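Local coordinates for cyclohexadienyl dehydratase (Synthetic construct, PDB 5JOS), which probably catalyses the decarboxylating dehydration of prephenate and L-arogenate in phenylalanine biosynthesis, on a periplasmic binding protein scaffold, at residues A[12-20]-A[214-223]; A[129-140]-A[151-162]. All coordinates share one frame; numbering follows the deposited sequence.

How the contacts relate
The two contacts lie on opposite sides of the chain's centre, their own centres about 48 Å apart and their nearest atoms about 29 Å apart, so neither touches the other. Along the sequence contact 2 is nested inside the long loop that contact 1 closes. Contact 1 joins segments 194 residues apart at their closest ends, the first helix of the chain and the start of helix 218-233, at the surface. Contact 2 is local, pairing two neighbouring parallel strands at one border of a five-stranded mixed sheet. Its far end reaches small bound molecules: Asn162 ND2 lies 3.4 Å from benzoic acid O1, and the side chain of Asn139 is about 4 Å from a citric acid, probably from the crystallisation liquor.

Contact 1 of 2, residues A[12-20]-A[214-223]; sequences AASRLDEIM and PKGDQEFLNY
Ile19 sets its CD1 methyl squarely over the Phe220 ring, 3.9 Å from the centroid, a CH-pi contact over the middle of one face. Leu16 crosses the same phenyl group at about a right angle and brings CD1 to 3.8 Å from Phe220 CD1, while its other methyl, CD2, turns to the Tyr223 ring. With CG anti to the backbone N (chi1 -173°), the Leu16 branch is aimed at the second helix, where its two methyls part between the rings. The Arg15 chain bends at chi3, so that Pro214 CG lies over one face of the guanidinium, 3.7 Å from Arg15 NE and offset toward the rim, and Phe220 CD2 meets the edge. Arg15 NH2 continues to a salt bridge with Asp84, whereas the buried NH1 finds no polar partner.

Two helix starts interlock here, their short axes 74° apart. Ser14 and Asp17 form a capping box, and Asp217 is the N-cap of the other helix, its OD1 accepting from Phe220 N through the anti lone pair. The second carboxylate oxygen serves the opposing helix: Asp217 OD2 takes Arg15 N at 3.1 Å, from above the carboxylate plane and nearly straight (165°). Replacing Asp217 with an alanine would probably leave the amides of both Arg15 and Phe220 without their acceptor and open a gap beside the Arg15 CG methylene.

On the outer side Glu219, its chain extended, crosses Leu16 at about a right angle. Glu219 OE2 is modelled only 2.3 Å from Ser14 OG, too close for an ordinary hydrogen bond, so the details of this pair are doubtful. The Asp17 carboxylate stands 4.1 Å away, OD2 to Glu219 OE2, and these like charges probably disfavour each other.

Contact 2 of 2, residues A[129-140]-A[151-162]; sequences INRPDVRVAVNP and HLKKAKITVYEN. With BEZ (benzoic acid), chain C.
Val136 turns its CG2 onto Ala155 CB at 3.7 Å, and CG1 reaches toward Leu152 CD1. The leucine's other methyl, CD2, rests 3.7 Å from Ile129 CG2, the two side chains crossing obliquely. Further along the same sheet face Val138 CG2, wedged between its own N and carbonyl carbon (chi1 of CG1 -60°), faces the CG2 methyls of Ile157 and Val159. Helix 143-151 covers this face, touching Val138, Ile157 and Val159. On the reverse face Ala137 CB sits 3.6 Å from Tyr160 CE1. Between the strands Val138 O, which accepts from Tyr160 N, lies near the plane of the Tyr160 ring, at its edge.

Strands 135-138 and 156-159 run parallel, joined through helix 143-151 as a beta-alpha-beta unit of the binding-protein fold. Five backbone bonds zip them together, from Lys156 N to Val134 O through to Tyr160 N to Val138 O.

Toward one end Asn130 OD1 accepts from Lys154 N at 2.8 Å, pinning the turn 152-155, while its ND2 lies against the Lys154 methylenes. Arg135 and Lys156 run side by side, the guanidinium going to Asp176. At the other end Pro140 CB presses tightly on Val159 CG1, and Asn139 ND2 donates to Asn162 OD1 at 2.9 Å, in the Asn139 amide plane but above the acceptor's carbonyl plane. Asn139 OD1 is held by Asn144 ND2.

Contact 1 of 2, residues A[12-20]-A[214-223]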
loop_
_atom_site.group_PDB
_atom_site.type_symbol
_atom_site.label_atom_id
_atom_site.label_comp_id
_atom_site.label_asym_id
_atom_site.label_seq_id
_atom_site.Cartn_x
_atom_site.Cartn_y
_atom_site.Cartn_z
ATOM N N ALA A 12 -34.934 2.207 -5.142
ATOM C CA ALA A 12 -33.970 3.116 -5.724
ATOM C C ALA A 12 -32.964 2.396 -6.622
ATOM O O ALA A 12 -32.812 1.166 -6.537
ATOM C CB ALA A 12 -33.264 3.897 -4.624
ATOM N N ALA A 13 -32.368 3.193 -7.518
ATOM C CA ALA A 13 -31.211 2.836 -8.343
ATOM C C ALA A 13 -29.967 3.481 -7.674
ATOM O O ALA A 13 -29.997 4.641 -7.220
ATOM C CB ALA A 13 -31.395 3.297 -9.806
ATOM N N SER A 14 -28.908 2.682 -7.562
ATOM C CA SER A 14 -27.646 3.063 -6.937
ATOM C C SER A 14 -26.554 3.197 -7.988
ATOM O O SER A 14 -26.727 2.832 -9.148
ATOM C CB SER A 14 -27.232 1.992 -5.931
ATOM O OG SER A 14 -27.078 0.721 -6.582
ATOM N N ARG A 15 -25.401 3.694 -7.576
ATOM C CA ARG A 15 -24.253 3.659 -8.434
ATOM C C ARG A 15 -23.909 2.225 -8.824
ATOM O O ARG A 15 -23.467 1.960 -9.939
ATOM C CB ARG A 15 -23.069 4.298 -7.713
ATOM C CG ARG A 15 -23.368 5.689 -7.035
ATOM C CD ARG A 15 -22.069 6.480 -6.731
ATOM N NE ARG A 15 -21.415 6.769 -8.031
ATOM C CZ ARG A 15 -20.564 5.983 -8.708
ATOM N NH1 ARG A 15 -20.086 4.839 -8.203
ATOM N NH2 ARG A 15 -20.160 6.387 -9.904
ATOM N N LEU A 16 -24.097 1.279 -7.905
ATOM C CA LEU A 16 -23.824 -0.126 -8.246
ATOM C C LEU A 16 -24.715 -0.584 -9.424
ATOM O O LEU A 16 -24.255 -1.249 -10.381
ATOM C CB LEU A 16 -23.977 -0.994 -6.999
ATOM C CG LEU A 16 -23.573 -2.443 -7.162
ATOM C CD1 LEU A 16 -22.097 -2.636 -7.518
ATOM C CD2 LEU A 16 -23.874 -3.132 -5.853
ATOM N N ASP A 17 -25.970 -0.123 -9.444
ATOM C CA ASP A 17 -26.804 -0.392 -10.609
ATOM C C ASP A 17 -26.368 0.274 -11.881
ATOM O O ASP A 17 -26.515 -0.378 -12.943
ATOM C CB ASP A 17 -28.233 0.018 -10.382
ATOM C CG ASP A 17 -28.884 -0.832 -9.385
ATOM O OD1 ASP A 17 -28.878 -2.064 -9.571
ATOM O OD2 ASP A 17 -29.350 -0.289 -8.381
ATOM N N GLU A 18 -25.922 1.557 -11.795
ATOM C CA GLU A 18 -25.544 2.316 -12.959
ATOM C C GLU A 18 -24.415 1.560 -13.625
ATOM O O GLU A 18 -24.317 1.475 -14.850
ATOM C CB GLU A 18 -25.051 3.760 -12.576
ATOM N N ILE A 19 -23.477 1.095 -12.806
ATOM C CA ILE A 19 -22.281 0.362 -13.301
ATOM C C ILE A 19 -22.747 -0.891 -14.023
ATOM O O ILE A 19 -22.345 -1.163 -15.180
ATOM C CB ILE A 19 -21.322 -0.029 -12.148
ATOM C CG1 ILE A 19 -20.737 1.229 -11.488
ATOM C CG2 ILE A 19 -20.155 -0.877 -12.651
ATOM C CD1 ILE A 19 -20.269 1.036 -10.055
ATOM N N MET A 20 -23.612 -1.662 -13.366
ATOM C CA MET A 20 -24.077 -2.884 -14.040
ATOM C C MET A 20 -24.870 -2.585 -15.289
ATOM O O MET A 20 -24.632 -3.215 -16.330
ATOM C CB MET A 20 -24.818 -3.855 -13.110
ATOM C CG MET A 20 -23.758 -4.802 -12.534
ATOM S SD MET A 20 -24.169 -5.385 -10.925
ATOM C CE MET A 20 -22.553 -5.613 -10.304
ATOM N N PRO A 214 -16.937 7.836 -4.349
ATOM C CA PRO A 214 -17.694 9.060 -3.993
ATOM C C PRO A 214 -18.570 8.789 -2.792
ATOM O O PRO A 214 -19.053 7.706 -2.590
ATOM C CB PRO A 214 -18.522 9.368 -5.245
ATOM C CG PRO A 214 -18.604 8.072 -5.966
ATOM C CD PRO A 214 -17.341 7.318 -5.668
ATOM N N LYS A 215 -18.660 9.761 -1.914
ATOM C CA LYS A 215 -19.524 9.688 -0.727
ATOM C C LYS A 215 -20.996 9.386 -0.975
ATOM O O LYS A 215 -21.625 9.798 -1.977
ATOM C CB LYS A 215 -19.442 10.982 0.077
ATOM C CG LYS A 215 -18.305 11.045 1.111
ATOM C CD LYS A 215 -18.497 12.375 1.830
ATOM C CE LYS A 215 -18.183 12.326 3.297
ATOM N NZ LYS A 215 -16.774 11.967 3.432
ATOM N N GLY A 216 -21.576 8.685 -0.021
ATOM C CA GLY A 216 -23.049 8.446 -0.061
ATOM C C GLY A 216 -23.560 7.252 -0.834
ATOM O O GLY A 216 -24.750 7.134 -1.065
ATOM N N ASP A 217 -22.699 6.352 -1.336
ATOM C CA ASP A 217 -23.272 5.119 -1.921
ATOM C C ASP A 217 -22.815 3.974 -1.109
ATOM O O ASP A 217 -21.707 3.347 -1.425
ATOM C CB ASP A 217 -22.977 4.921 -3.417
ATOM C CG ASP A 217 -24.008 3.938 -4.087
ATOM O OD1 ASP A 217 -23.828 2.676 -4.117
ATOM O OD2 ASP A 217 -25.078 4.426 -4.541
ATOM N N GLN A 218 -23.589 3.642 -0.060
ATOM C CA GLN A 218 -23.065 2.527 0.801
ATOM C C GLN A 218 -23.120 1.175 0.064
ATOM O O GLN A 218 -22.434 0.249 0.472
ATOM C CB GLN A 218 -23.687 2.421 2.202
ATOM C CG GLN A 218 -23.144 3.399 3.247
ATOM C CD GLN A 218 -21.737 4.002 3.014
ATOM O OE1 GLN A 218 -21.499 4.903 2.143
ATOM N NE2 GLN A 218 -20.802 3.572 3.852
ATOM N N GLU A 219 -23.923 1.078 -1.007
ATOM C CA GLU A 219 -24.119 -0.151 -1.685
ATOM C C GLU A 219 -22.861 -0.562 -2.418
ATOM O O GLU A 219 -22.333 -1.623 -2.172
ATOM C CB GLU A 219 -25.285 -0.010 -2.669
ATOM C CG GLU A 219 -25.886 -1.342 -3.028
ATOM C CD GLU A 219 -27.211 -1.222 -3.789
ATOM O OE1 GLU A 219 -28.278 -1.289 -3.134
ATOM O OE2 GLU A 219 -27.139 -1.035 -5.037
ATOM N N PHE A 220 -22.301 0.327 -3.231
ATOM C CA PHE A 220 -21.062 0.006 -3.901
ATOM C C PHE A 220 -19.945 -0.198 -2.873
ATOM O O PHE A 220 -19.153 -1.137 -2.937
ATOM C CB PHE A 220 -20.704 1.104 -4.872
ATOM C CG PHE A 220 -19.523 0.795 -5.798
ATOM C CD1 PHE A 220 -19.224 -0.459 -6.188
ATOM C CD2 PHE A 220 -18.735 1.810 -6.251
ATOM C CE1 PHE A 220 -18.176 -0.724 -7.046
ATOM C CE2 PHE A 220 -17.678 1.578 -7.091
ATOM C CZ PHE A 220 -17.403 0.300 -7.512
ATOM N N LEU A 221 -19.888 0.659 -1.885
ATOM C CA LEU A 221 -18.811 0.564 -0.931
ATOM C C LEU A 221 -18.901 -0.807 -0.196
ATOM O O LEU A 221 -17.902 -1.461 0.042
ATOM C CB LEU A 221 -18.886 1.681 0.075
ATOM C CG LEU A 221 -17.938 1.452 1.242
ATOM C CD1 LEU A 221 -16.585 1.902 0.779
ATOM C CD2 LEU A 221 -18.280 2.173 2.527
ATOM N N ASN A 222 -20.091 -1.193 0.226
ATOM C CA ASN A 222 -20.264 -2.521 0.867
ATOM C C ASN A 222 -19.869 -3.683 -0.056
ATOM O O ASN A 222 -19.333 -4.677 0.424
ATOM C CB ASN A 222 -21.698 -2.726 1.256
ATOM C CG ASN A 222 -22.077 -1.899 2.476
ATOM O OD1 ASN A 222 -21.271 -1.289 3.121
ATOM N ND2 ASN A 222 -23.301 -1.873 2.750
ATOM N N TYR A 223 -20.242 -3.578 -1.335
ATOM C CA TYR A 223 -19.803 -4.574 -2.289
ATOM C C TYR A 223 -18.297 -4.645 -2.274
ATOM O O TYR A 223 -17.723 -5.686 -2.196
ATOM C CB TYR A 223 -20.223 -4.218 -3.723
ATOM C CG TYR A 223 -19.994 -5.337 -4.753
ATOM C CD1 TYR A 223 -18.730 -5.590 -5.283
ATOM C CD2 TYR A 223 -21.062 -6.123 -5.233
ATOM C CE1 TYR A 223 -18.534 -6.637 -6.196
ATOM C CE2 TYR A 223 -20.851 -7.157 -6.151
ATOM C CZ TYR A 223 -19.578 -7.398 -6.634
ATOM O OH TYR A 223 -19.333 -8.397 -7.570
#

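Contact 2 of 2, residues A[129-140]-A[151-162]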
loop_
_atom_site.group_PDB
_atom_site.type_symbol
_atom_site.label_atom_id
_atom_site.label_comp_id
_atom_site.label_asym_id
_atom_site.label_seq_id
_atom_site.Cartn_x
_atom_site.Cartn_y
_atom_site.Cartn_z
ATOM N N ILE A 129 13.171 -7.212 17.788
ATOM C CA ILE A 129 14.058 -6.156 17.338
ATOM C C ILE A 129 14.561 -5.335 18.515
ATOM O O ILE A 129 15.738 -4.952 18.538
ATOM C CB ILE A 129 13.395 -5.274 16.233
ATOM C CG1 ILE A 129 13.135 -6.144 14.981
ATOM C CG2 ILE A 129 14.268 -4.075 15.888
ATOM C CD1 ILE A 129 12.090 -5.596 14.058
ATOM N N ASN A 130 13.677 -5.054 19.459
ATOM C CA ASN A 130 14.012 -4.282 20.620
ATOM C C ASN A 130 14.805 -5.134 21.656
ATOM O O ASN A 130 14.324 -5.401 22.756
ATOM C CB ASN A 130 12.716 -3.801 21.227
ATOM C CG ASN A 130 12.946 -2.811 22.330
ATOM O OD1 ASN A 130 13.896 -2.041 22.326
ATOM N ND2 ASN A 130 12.082 -2.847 23.295
ATOM N N ARG A 131 16.009 -5.573 21.286
ATOM C CA ARG A 131 16.894 -6.402 22.154
ATOM C C ARG A 131 18.295 -5.785 22.176
ATOM O O ARG A 131 18.730 -5.201 21.177
ATOM C CB ARG A 131 17.066 -7.806 21.598
ATOM C CG ARG A 131 15.795 -8.562 21.467
ATOM C CD ARG A 131 15.292 -8.820 22.870
ATOM N NE ARG A 131 14.182 -9.748 22.851
ATOM C CZ ARG A 131 14.304 -11.033 22.553
ATOM N NH1 ARG A 131 15.495 -11.559 22.254
ATOM N NH2 ARG A 131 13.229 -11.798 22.555
ATOM N N PRO A 132 19.042 -5.991 23.271
ATOM C CA PRO A 132 20.299 -5.228 23.447
ATOM C C PRO A 132 21.430 -5.642 22.492
ATOM O O PRO A 132 22.365 -4.901 22.241
ATOM C CB PRO A 132 20.681 -5.477 24.917
ATOM C CG PRO A 132 19.862 -6.653 25.361
ATOM C CD PRO A 132 18.711 -6.865 24.424
ATOM N N ASP A 133 21.351 -6.831 21.961
ATOM C CA ASP A 133 22.368 -7.260 20.992
ATOM C C ASP A 133 22.019 -6.766 19.541
ATOM O O ASP A 133 22.767 -6.999 18.572
ATOM C CB ASP A 133 22.424 -8.770 21.079
ATOM C CG ASP A 133 21.084 -9.327 21.506
ATOM O OD1 ASP A 133 20.849 -9.554 22.715
ATOM O OD2 ASP A 133 20.219 -9.399 20.635
ATOM N N VAL A 134 20.913 -6.063 19.360
ATOM C CA VAL A 134 20.465 -5.762 17.972
ATOM C C VAL A 134 21.018 -4.394 17.599
ATOM O O VAL A 134 20.788 -3.438 18.331
ATOM C CB VAL A 134 18.927 -5.819 17.843
ATOM C CG1 VAL A 134 18.515 -5.456 16.405
ATOM C CG2 VAL A 134 18.419 -7.216 18.244
ATOM N N ARG A 135 21.779 -4.314 16.494
ATOM C CA ARG A 135 22.318 -3.049 16.036
ATOM C C ARG A 135 21.367 -2.382 15.035
ATOM O O ARG A 135 21.174 -2.853 13.886
ATOM C CB ARG A 135 23.736 -3.216 15.454
ATOM C CG ARG A 135 24.777 -3.593 16.518
ATOM C CD ARG A 135 26.045 -4.161 15.882
ATOM N NE ARG A 135 25.629 -5.216 14.936
ATOM C CZ ARG A 135 26.389 -5.774 13.986
ATOM N NH1 ARG A 135 27.643 -5.415 13.834
ATOM N NH2 ARG A 135 25.894 -6.701 13.175
ATOM N N VAL A 136 20.772 -1.289 15.497
ATOM C CA VAL A 136 19.803 -0.544 14.767
ATOM C C VAL A 136 20.393 0.669 14.157
ATOM O O VAL A 136 21.131 1.388 14.807
ATOM C CB VAL A 136 18.666 -0.092 15.688
ATOM C CG1 VAL A 136 17.700 0.842 14.982
ATOM C CG2 VAL A 136 17.883 -1.308 16.137
ATOM N N ALA A 137 20.085 0.841 12.882
ATOM C CA ALA A 137 20.669 1.919 12.085
ATOM C C ALA A 137 19.638 2.884 11.648
ATOM O O ALA A 137 18.618 2.472 11.127
ATOM C CB ALA A 137 21.377 1.378 10.868
ATOM N N VAL A 138 19.884 4.185 11.877
ATOM C CA VAL A 138 18.967 5.171 11.376
ATOM C C VAL A 138 19.725 6.401 10.914
ATOM O O VAL A 138 20.870 6.655 11.359
ATOM C CB VAL A 138 17.976 5.627 12.439
ATOM C CG1 VAL A 138 17.145 4.475 12.954
ATOM C CG2 VAL A 138 18.721 6.283 13.577
ATOM N N ASN A 139 19.070 7.205 10.069
ATOM C CA ASN A 139 19.571 8.539 9.756
ATOM C C ASN A 139 19.145 9.507 10.836
ATOM O O ASN A 139 18.194 9.257 11.545
ATOM C CB ASN A 139 19.065 9.006 8.381
ATOM C CG ASN A 139 17.542 9.029 8.309
ATOM O OD1 ASN A 139 16.869 8.048 8.633
ATOM N ND2 ASN A 139 17.009 10.144 7.988
ATOM N N PRO A 140 19.824 10.658 10.944
ATOM C CA PRO A 140 19.494 11.583 11.968
ATOM C C PRO A 140 18.286 12.418 11.660
ATOM O O PRO A 140 18.060 12.824 10.527
ATOM C CB PRO A 140 20.696 12.569 12.010
ATOM C CG PRO A 140 21.558 12.202 10.863
ATOM C CD PRO A 140 20.862 11.175 10.038
ATOM N N HIS A 151 10.610 3.256 20.403
ATOM C CA HIS A 151 10.084 1.908 20.518
ATOM C C HIS A 151 11.168 0.929 20.516
ATOM O O HIS A 151 10.917 -0.249 20.668
ATOM C CB HIS A 151 9.256 1.571 19.270
ATOM C CG HIS A 151 8.075 2.457 19.076
ATOM N ND1 HIS A 151 6.930 2.312 19.811
ATOM C CD2 HIS A 151 7.874 3.525 18.263
ATOM C CE1 HIS A 151 6.062 3.247 19.459
ATOM N NE2 HIS A 151 6.612 3.992 18.515
ATOM N N LEU A 152 12.391 1.359 20.283
ATOM C CA LEU A 152 13.487 0.404 20.285
ATOM C C LEU A 152 14.614 0.771 21.258
ATOM O O LEU A 152 15.810 0.692 20.911
ATOM C CB LEU A 152 14.044 0.251 18.887
ATOM C CG LEU A 152 13.039 -0.135 17.805
ATOM C CD1 LEU A 152 13.732 -0.013 16.444
ATOM C CD2 LEU A 152 12.502 -1.562 18.010
ATOM N N LYS A 153 14.205 1.119 22.473
ATOM C CA LYS A 153 15.117 1.612 23.499
ATOM C C LYS A 153 16.105 0.559 23.986
ATOM O O LYS A 153 17.130 0.922 24.496
ATOM C CB LYS A 153 14.344 2.084 24.718
ATOM C CG LYS A 153 13.527 3.327 24.423
ATOM C CD LYS A 153 12.955 3.915 25.710
ATOM C CE LYS A 153 12.553 5.386 25.563
ATOM N NZ LYS A 153 11.145 5.555 25.098
ATOM N N LYS A 154 15.808 -0.729 23.868
ATOM C CA LYS A 154 16.760 -1.736 24.360
ATOM C C LYS A 154 17.848 -2.104 23.371
ATOM O O LYS A 154 18.803 -2.772 23.727
ATOM C CB LYS A 154 16.025 -2.991 24.737
ATOM C CG LYS A 154 15.010 -2.742 25.839
ATOM C CD LYS A 154 13.996 -3.850 25.843
ATOM C CE LYS A 154 12.841 -3.473 26.724
ATOM N NZ LYS A 154 12.486 -4.716 27.417
ATOM N N ALA A 155 17.680 -1.660 22.133
ATOM C CA ALA A 155 18.613 -1.929 21.068
ATOM C C ALA A 155 19.749 -0.892 21.066
ATOM O O ALA A 155 19.649 0.147 21.675
ATOM C CB ALA A 155 17.885 -1.874 19.754
ATOM N N LYS A 156 20.807 -1.223 20.350
ATOM C CA LYS A 156 21.930 -0.369 20.192
ATOM C C LYS A 156 21.736 0.434 18.894
ATOM O O LYS A 156 21.940 -0.058 17.767
ATOM C CB LYS A 156 23.170 -1.235 20.075
ATOM C CG LYS A 156 24.473 -0.456 20.140
ATOM C CD LYS A 156 25.718 -1.374 20.127
ATOM C CE LYS A 156 25.689 -2.539 21.139
ATOM N NZ LYS A 156 25.285 -3.833 20.502
ATOM N N ILE A 157 21.391 1.673 19.067
ATOM C CA ILE A 157 20.997 2.509 17.993
ATOM C C ILE A 157 22.231 3.308 17.582
ATOM O O ILE A 157 22.768 3.984 18.413
ATOM C CB ILE A 157 19.984 3.522 18.506
ATOM C CG1 ILE A 157 18.691 2.791 18.863
ATOM C CG2 ILE A 157 19.726 4.603 17.446
ATOM C CD1 ILE A 157 17.570 3.671 19.377
ATOM N N THR A 158 22.597 3.281 16.320
ATOM C CA THR A 158 23.609 4.201 15.785
ATOM C C THR A 158 22.975 5.164 14.755
ATOM O O THR A 158 22.220 4.720 13.892
ATOM C CB THR A 158 24.682 3.419 15.056
ATOM O OG1 THR A 158 25.318 2.500 15.950
ATOM C CG2 THR A 158 25.740 4.335 14.512
ATOM N N VAL A 159 23.308 6.454 14.861
ATOM C CA VAL A 159 22.878 7.479 13.950
ATOM C C VAL A 159 23.944 7.684 12.881
ATOM O O VAL A 159 25.113 7.901 13.182
ATOM C CB VAL A 159 22.684 8.808 14.686
ATOM C CG1 VAL A 159 22.147 9.912 13.764
ATOM C CG2 VAL A 159 21.652 8.613 15.762
ATOM N N TYR A 160 23.533 7.604 11.630
ATOM C CA TYR A 160 24.415 7.789 10.497
ATOM C C TYR A 160 24.242 9.214 9.947
ATOM O O TYR A 160 24.357 10.225 10.714
ATOM C CB TYR A 160 24.181 6.687 9.456
ATOM C CG TYR A 160 24.602 5.322 9.977
ATOM C CD1 TYR A 160 23.835 4.678 10.922
ATOM C CD2 TYR A 160 25.734 4.667 9.523
ATOM C CE1 TYR A 160 24.219 3.456 11.452
ATOM C CE2 TYR A 160 26.102 3.382 10.013
ATOM C CZ TYR A 160 25.324 2.805 10.970
ATOM O OH TYR A 160 25.613 1.565 11.524
ATOM N N GLU A 161 24.133 9.339 8.628
ATOM C CA GLU A 161 23.781 10.631 7.988
ATOM C C GLU A 161 22.862 10.252 6.809
ATOM O O GLU A 161 22.917 9.080 6.357
ATOM C CB GLU A 161 24.973 11.406 7.515
ATOM C CG GLU A 161 25.900 12.009 8.583
ATOM C CD GLU A 161 25.277 13.075 9.455
ATOM O OE1 GLU A 161 24.256 13.709 9.053
ATOM O OE2 GLU A 161 25.853 13.289 10.565
ATOM N N ASN A 162 22.078 11.216 6.341
ATOM C CA ASN A 162 21.019 10.924 5.375
ATOM C C ASN A 162 21.681 10.370 4.098
ATOM O O ASN A 162 21.190 9.441 3.594
ATOM C CB ASN A 162 20.193 12.135 4.995
ATOM C CG ASN A 162 19.327 12.669 6.140
ATOM O OD1 ASN A 162 19.083 12.013 7.162
ATOM N ND2 ASN A 162 18.853 13.847 5.954
HETATM C C BEZ C . 22.635 15.022 4.182
HETATM O O1 BEZ C . 21.731 15.351 5.004
HETATM O O2 BEZ C . 23.167 13.861 4.046
HETATM C C1 BEZ C . 23.103 16.168 3.337
HETATM C C2 BEZ C . 23.890 15.968 2.215
HETATM C C3 BEZ C . 24.325 17.053 1.485
HETATM C C4 BEZ C . 24.008 18.339 1.870
HETATM C C5 BEZ C . 23.285 18.550 3.015
HETATM C C6 BEZ C . 22.807 17.463 3.722
#